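Local coordinates for protein dipeptidase AC. Metallo peptidase. MEROPS family M19 (Rhodobacter sphaeroides, PDB 3FDG) that probably hydrolyses dipeptides as a metal-dependent dipeptidase of the M19 family, with two metal ions bound in its active site, at residues H11-L16 / F52-V57; G132-E137 / L155-L160. All blocks are in the same frame, centred on the assembly; numbering follows the deposited sequence.

Contact 1 (H11-L16 / F52-V57); sequences HNDFLL and FFAIYV. With MG (magnesium ion), chain E.
Asn12 and Ala54 join two parallel strands through their backbones: Asn12 N donates to Phe52 O at 3.1 Å, and Ala54 N returns a straighter bond to Asn12 O at 3.0 Å. Past this bridge 11-16 turns away into a helix, and waters take over. One water accepts from Leu15 N and lies within bonding distance of Asn12 O and Ala54 O; another donates to Asp13 OD1 and Ala54 O.

Asn12 OD1 accepts from Phe14 N (2.9 Å) in the carbonyl plane, on a lone pair, closing an Asx turn at the approach to the helix. With CG between the backbone N and carbonyl carbon (chi1 78°), ND2 sits 3.4 Å above the centre of the Phe53 ring, the amide nearly upright on it (86°). An alanine here is likely to leave Phe14 N without its side-chain acceptor and the face of Phe53 without its amide cover.

Apolar contacts flank the polar ones: Leu15 CD1 reaches Phe53 CB and Ile55 CG1, and Leu16 CD2 meets the edge of the Tyr56 ring.

His11 NE2 (2.2 Å) and both Asp13 oxygens hold one magnesium ion, with Glu137 and a water completing its ligands; Ala54 CB lies 3.4 Å from His11 CE1. The two metal-binding residues thus sit on a strand end and the turn after it, tied to 52-57 by backbone bonds and bridging waters, with an Asx turn within 11-16.

Contact 2 (G132-E137 / L155-L160); sequences GIMHME and LGLRSL. With MG (magnesium ion), chain F; MG (magnesium ion), chain E.
His135 ND1 and Ser159 OG form the shortest direct hydrogen bond between strands 132-137 and 157-160, at 2.8 Å, and the hydroxyl meets the imidazole at its edge, near the ring plane. Their side chains share a face of the sheet, and with both first torsions anti to the backbone N (173° and -172°) the ring nitrogen and the hydroxyl come together.

The backbone ladder is uneven. Arg158 N gives Met134 O an almost straight bond of 3.0 Å; Ser159 N adds a weak, bent one to the same oxygen. Further along, Met136 N donates to Ser159 O (3.1 Å). At the start of the pairing, a water accepts from Met134 N and donates to Gly156 O, linking the two backbones there.

On the other face Met136 and Leu160 lie side by side, with Leu160 CD1 pressed unusually close to Met136 CB (3.4 Å). Leu157 CD1 also touches that CB, at 3.8 Å. Met134 bends at its thioether and crosses Leu155 at about a right angle, SD resting 3.4 Å from Leu155 CD1. Gly156, at positive phi, ends the preceding helix in a Schellman motif.

The contact belongs to a beta-alpha-beta unit of the TIM-barrel fold: helix 147-155 links the strands and sends Phe152 onto Met136 and Leu157, helix 87-108 meets Met134, and strand 48-56 flanks 130-137 through Ala54 and Ile55.

Overall arrangement
Contacts 1 and 2 show how a parallel barrel sheet gathers metal ligands from the ends of strands and the loops after them. Their centres lie 9 Å apart, and neighbouring strands 48-56 and 130-137 join them directly: Ile55 N lies 2.7 Å from His135 O, and Ile55 O 2.8 Å from Glu137 N, both probable hydrogen bonds. Glu137, at the end of 132-137, bridges the metals, OE1 binding at 2.0 Å the magnesium held by His11 and Asp13 of contact 1, and OE2 binding at 2.1 Å the second, which His210 and His231 also ligate. Contact 1 thus supplies two of the protein residues at one metal, whereas contact 2 carries the carboxylate shared by both.

Contact 1 (H11-L16 / F52-V57)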
# COMPACT_ATOMS: atom_id res chain seq x y z
N HIS B 11 -17.78 -3.03 -12.14
CA HIS B 11 -17.50 -3.76 -10.91
C HIS B 11 -17.33 -5.22 -11.21
O HIS B 11 -18.27 -5.84 -11.73
CB HIS B 11 -18.70 -3.66 -9.88
CG HIS B 11 -18.41 -4.31 -8.55
ND1 HIS B 11 -17.79 -3.63 -7.52
CD2 HIS B 11 -18.62 -5.58 -8.10
CE1 HIS B 11 -17.61 -4.45 -6.49
NE2 HIS B 11 -18.12 -5.64 -6.82
N ASN B 12 -16.17 -5.79 -10.81
CA ASN B 12 -16.10 -7.23 -10.85
C ASN B 12 -15.33 -7.75 -9.63
O ASN B 12 -14.53 -7.00 -9.04
CB ASN B 12 -15.46 -7.71 -12.15
CG ASN B 12 -13.94 -7.58 -12.16
OD1 ASN B 12 -13.23 -8.32 -11.46
ND2 ASN B 12 -13.42 -6.65 -12.97
N ASP B 13 -15.53 -9.02 -9.32
CA ASP B 13 -14.89 -9.60 -8.16
C ASP B 13 -13.93 -10.72 -8.53
O ASP B 13 -13.75 -11.68 -7.74
CB ASP B 13 -15.98 -10.12 -7.20
CG ASP B 13 -16.73 -8.96 -6.49
OD1 ASP B 13 -16.08 -8.23 -5.74
OD2 ASP B 13 -17.93 -8.77 -6.69
N PHE B 14 -13.29 -10.57 -9.68
CA PHE B 14 -12.26 -11.51 -10.12
C PHE B 14 -11.16 -11.70 -9.04
O PHE B 14 -10.70 -12.80 -8.83
CB PHE B 14 -11.64 -11.08 -11.47
CG PHE B 14 -10.60 -12.01 -11.96
CD1 PHE B 14 -10.96 -13.29 -12.46
CD2 PHE B 14 -9.24 -11.63 -11.93
CE1 PHE B 14 -9.99 -14.15 -12.94
CE2 PHE B 14 -8.25 -12.47 -12.39
CZ PHE B 14 -8.59 -13.76 -12.91
N LEU B 15 -10.76 -10.64 -8.33
CA LEU B 15 -9.67 -10.80 -7.35
C LEU B 15 -10.04 -11.80 -6.24
O LEU B 15 -9.18 -12.40 -5.61
CB LEU B 15 -9.34 -9.43 -6.70
CG LEU B 15 -8.66 -8.49 -7.71
CD1 LEU B 15 -8.58 -7.08 -7.01
CD2 LEU B 15 -7.24 -8.96 -8.10
N LEU B 16 -11.33 -11.98 -6.00
CA LEU B 16 -11.76 -12.93 -4.97
C LEU B 16 -11.40 -14.36 -5.37
O LEU B 16 -11.05 -15.23 -4.51
CB LEU B 16 -13.27 -12.76 -4.71
CG LEU B 16 -13.95 -13.48 -3.56
CD1 LEU B 16 -13.30 -13.04 -2.25
CD2 LEU B 16 -15.48 -13.15 -3.59
N PHE B 52 -13.42 -1.66 -13.11
CA PHE B 52 -13.02 -1.62 -11.72
C PHE B 52 -12.85 -3.03 -11.17
O PHE B 52 -13.81 -3.83 -11.23
CB PHE B 52 -14.12 -0.97 -10.87
CG PHE B 52 -14.37 0.49 -11.19
CD1 PHE B 52 -13.95 1.48 -10.29
CD2 PHE B 52 -15.08 0.86 -12.35
CE1 PHE B 52 -14.22 2.84 -10.56
CE2 PHE B 52 -15.35 2.21 -12.64
CZ PHE B 52 -14.91 3.20 -11.75
N PHE B 53 -11.69 -3.31 -10.58
CA PHE B 53 -11.44 -4.61 -9.94
C PHE B 53 -11.54 -4.39 -8.46
O PHE B 53 -10.68 -3.74 -7.86
CB PHE B 53 -10.04 -5.16 -10.32
CG PHE B 53 -10.00 -5.68 -11.72
CD1 PHE B 53 -10.04 -7.07 -11.95
CD2 PHE B 53 -9.97 -4.78 -12.81
CE1 PHE B 53 -10.07 -7.55 -13.28
CE2 PHE B 53 -9.98 -5.21 -14.11
CZ PHE B 53 -10.04 -6.62 -14.39
N ALA B 54 -12.58 -4.97 -7.87
CA ALA B 54 -12.87 -4.79 -6.43
C ALA B 54 -11.97 -5.60 -5.51
O ALA B 54 -11.77 -6.85 -5.68
CB ALA B 54 -14.30 -5.20 -6.15
N ILE B 55 -11.44 -4.89 -4.54
CA ILE B 55 -10.84 -5.47 -3.35
C ILE B 55 -12.01 -5.53 -2.36
O ILE B 55 -12.55 -4.52 -1.90
CB ILE B 55 -9.70 -4.63 -2.77
CG1 ILE B 55 -8.51 -4.52 -3.77
CG2 ILE B 55 -9.25 -5.22 -1.42
CD1 ILE B 55 -7.55 -3.39 -3.45
N TYR B 56 -12.40 -6.74 -2.03
CA TYR B 56 -13.58 -6.92 -1.24
C TYR B 56 -13.20 -7.94 -0.18
O TYR B 56 -12.80 -9.05 -0.54
CB TYR B 56 -14.68 -7.49 -2.11
CG TYR B 56 -15.70 -8.23 -1.30
CD1 TYR B 56 -16.47 -7.54 -0.35
CD2 TYR B 56 -15.87 -9.62 -1.43
CE1 TYR B 56 -17.40 -8.19 0.45
CE2 TYR B 56 -16.83 -10.31 -0.64
CZ TYR B 56 -17.57 -9.56 0.29
OH TYR B 56 -18.49 -10.16 1.11
N VAL B 57 -13.36 -7.59 1.10
CA VAL B 57 -12.96 -8.53 2.19
C VAL B 57 -14.14 -9.44 2.58
O VAL B 57 -15.13 -8.97 3.12
CB VAL B 57 -12.41 -7.74 3.40
CG1 VAL B 57 -12.14 -8.66 4.63
CG2 VAL B 57 -11.16 -6.94 2.97
MG MG E . -17.96 -7.22 -5.36
O HOH W 1 -15.19 -4.66 -13.87
O HOH W 2 -11.78 -7.95 -8.49
O HOH W 3 -13.49 -8.98 -5.03
O HOH W 4 -18.25 -8.53 -3.80

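Contact 2 (G132-E137 / L155-L160)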
# COMPACT_ATOMS: atom_id res chain seq x y z
N GLY B 132 -7.38 -1.77 -15.68
CA GLY B 132 -7.98 -2.14 -14.38
C GLY B 132 -7.89 -0.90 -13.48
O GLY B 132 -6.82 -0.31 -13.38
N ILE B 133 -8.98 -0.60 -12.77
CA ILE B 133 -9.00 0.45 -11.74
C ILE B 133 -9.05 -0.28 -10.39
O ILE B 133 -9.86 -1.21 -10.21
CB ILE B 133 -10.25 1.36 -11.82
CG1 ILE B 133 -10.31 2.23 -13.08
CG2 ILE B 133 -10.33 2.33 -10.54
CD1 ILE B 133 -8.95 2.68 -13.59
N MET B 134 -8.14 0.09 -9.49
CA MET B 134 -8.16 -0.48 -8.15
C MET B 134 -9.28 0.16 -7.34
O MET B 134 -9.27 1.40 -7.05
CB MET B 134 -6.77 -0.37 -7.46
CG MET B 134 -6.69 -0.97 -6.03
SD MET B 134 -5.05 -0.62 -5.15
CE MET B 134 -3.88 -1.47 -6.27
N HIS B 135 -10.21 -0.73 -6.94
CA HIS B 135 -11.46 -0.40 -6.25
C HIS B 135 -11.54 -1.15 -4.91
O HIS B 135 -11.09 -2.27 -4.78
CB HIS B 135 -12.68 -0.73 -7.14
CG HIS B 135 -13.99 -0.58 -6.42
ND1 HIS B 135 -14.54 0.66 -6.19
CD2 HIS B 135 -14.82 -1.48 -5.83
CE1 HIS B 135 -15.67 0.52 -5.51
NE2 HIS B 135 -15.84 -0.76 -5.25
N MET B 136 -12.04 -0.49 -3.86
CA MET B 136 -12.22 -1.16 -2.59
C MET B 136 -13.72 -1.18 -2.29
O MET B 136 -14.34 -0.13 -2.28
CB MET B 136 -11.51 -0.40 -1.45
CG MET B 136 -11.56 -1.06 -0.07
SD MET B 136 -10.39 -0.22 1.14
CE MET B 136 -8.86 -0.87 0.46
N GLU B 137 -14.26 -2.36 -2.06
CA GLU B 137 -15.71 -2.54 -1.83
C GLU B 137 -15.95 -2.76 -0.33
O GLU B 137 -15.78 -3.88 0.17
CB GLU B 137 -16.24 -3.74 -2.65
CG GLU B 137 -17.73 -4.10 -2.34
CD GLU B 137 -18.32 -5.07 -3.34
OE1 GLU B 137 -17.60 -5.86 -3.94
OE2 GLU B 137 -19.53 -5.02 -3.56
N LEU B 155 -0.74 3.54 -3.42
CA LEU B 155 -0.49 2.38 -4.22
C LEU B 155 -1.41 2.18 -5.42
O LEU B 155 -1.19 1.25 -6.22
CB LEU B 155 -0.28 1.11 -3.38
CG LEU B 155 -1.37 0.65 -2.44
CD1 LEU B 155 -2.23 -0.13 -3.30
CD2 LEU B 155 -0.80 -0.26 -1.36
N GLY B 156 -2.41 3.05 -5.58
CA GLY B 156 -3.22 3.09 -6.80
C GLY B 156 -4.73 3.04 -6.62
O GLY B 156 -5.46 3.07 -7.59
N LEU B 157 -5.22 3.06 -5.38
CA LEU B 157 -6.67 2.99 -5.13
C LEU B 157 -7.31 4.30 -5.67
O LEU B 157 -6.84 5.40 -5.34
CB LEU B 157 -6.94 2.83 -3.61
CG LEU B 157 -8.47 2.82 -3.24
CD1 LEU B 157 -8.95 1.44 -3.60
CD2 LEU B 157 -8.67 3.10 -1.76
N ARG B 158 -8.34 4.18 -6.50
CA ARG B 158 -8.99 5.35 -7.08
C ARG B 158 -10.48 5.32 -6.90
O ARG B 158 -11.15 6.21 -7.39
CB ARG B 158 -8.63 5.51 -8.57
CG ARG B 158 -7.11 5.85 -8.86
CD ARG B 158 -6.77 7.24 -8.39
NE ARG B 158 -5.35 7.55 -8.62
CZ ARG B 158 -4.33 7.17 -7.83
NH1 ARG B 158 -4.54 6.43 -6.74
NH2 ARG B 158 -3.08 7.57 -8.13
N SER B 159 -11.01 4.31 -6.20
CA SER B 159 -12.45 4.18 -6.05
C SER B 159 -12.71 3.46 -4.74
O SER B 159 -11.98 2.54 -4.40
CB SER B 159 -12.94 3.27 -7.22
OG SER B 159 -14.32 3.27 -7.22
N LEU B 160 -13.73 3.85 -3.98
CA LEU B 160 -13.98 3.20 -2.69
C LEU B 160 -15.49 3.27 -2.38
O LEU B 160 -16.08 4.36 -2.40
CB LEU B 160 -13.23 4.01 -1.57
CG LEU B 160 -13.50 3.64 -0.11
CD1 LEU B 160 -13.05 2.21 0.15
CD2 LEU B 160 -12.77 4.57 0.88
MG MG F . -21.18 -5.79 -4.52
MG MG E . -17.96 -7.22 -5.36
O HOH W 5 -6.50 2.22 -9.94
O HOH W 4 -18.25 -8.53 -3.80
O HOH W 6 -23.11 -6.84 -5.27
O HOH W 7 -21.24 -7.69 -3.06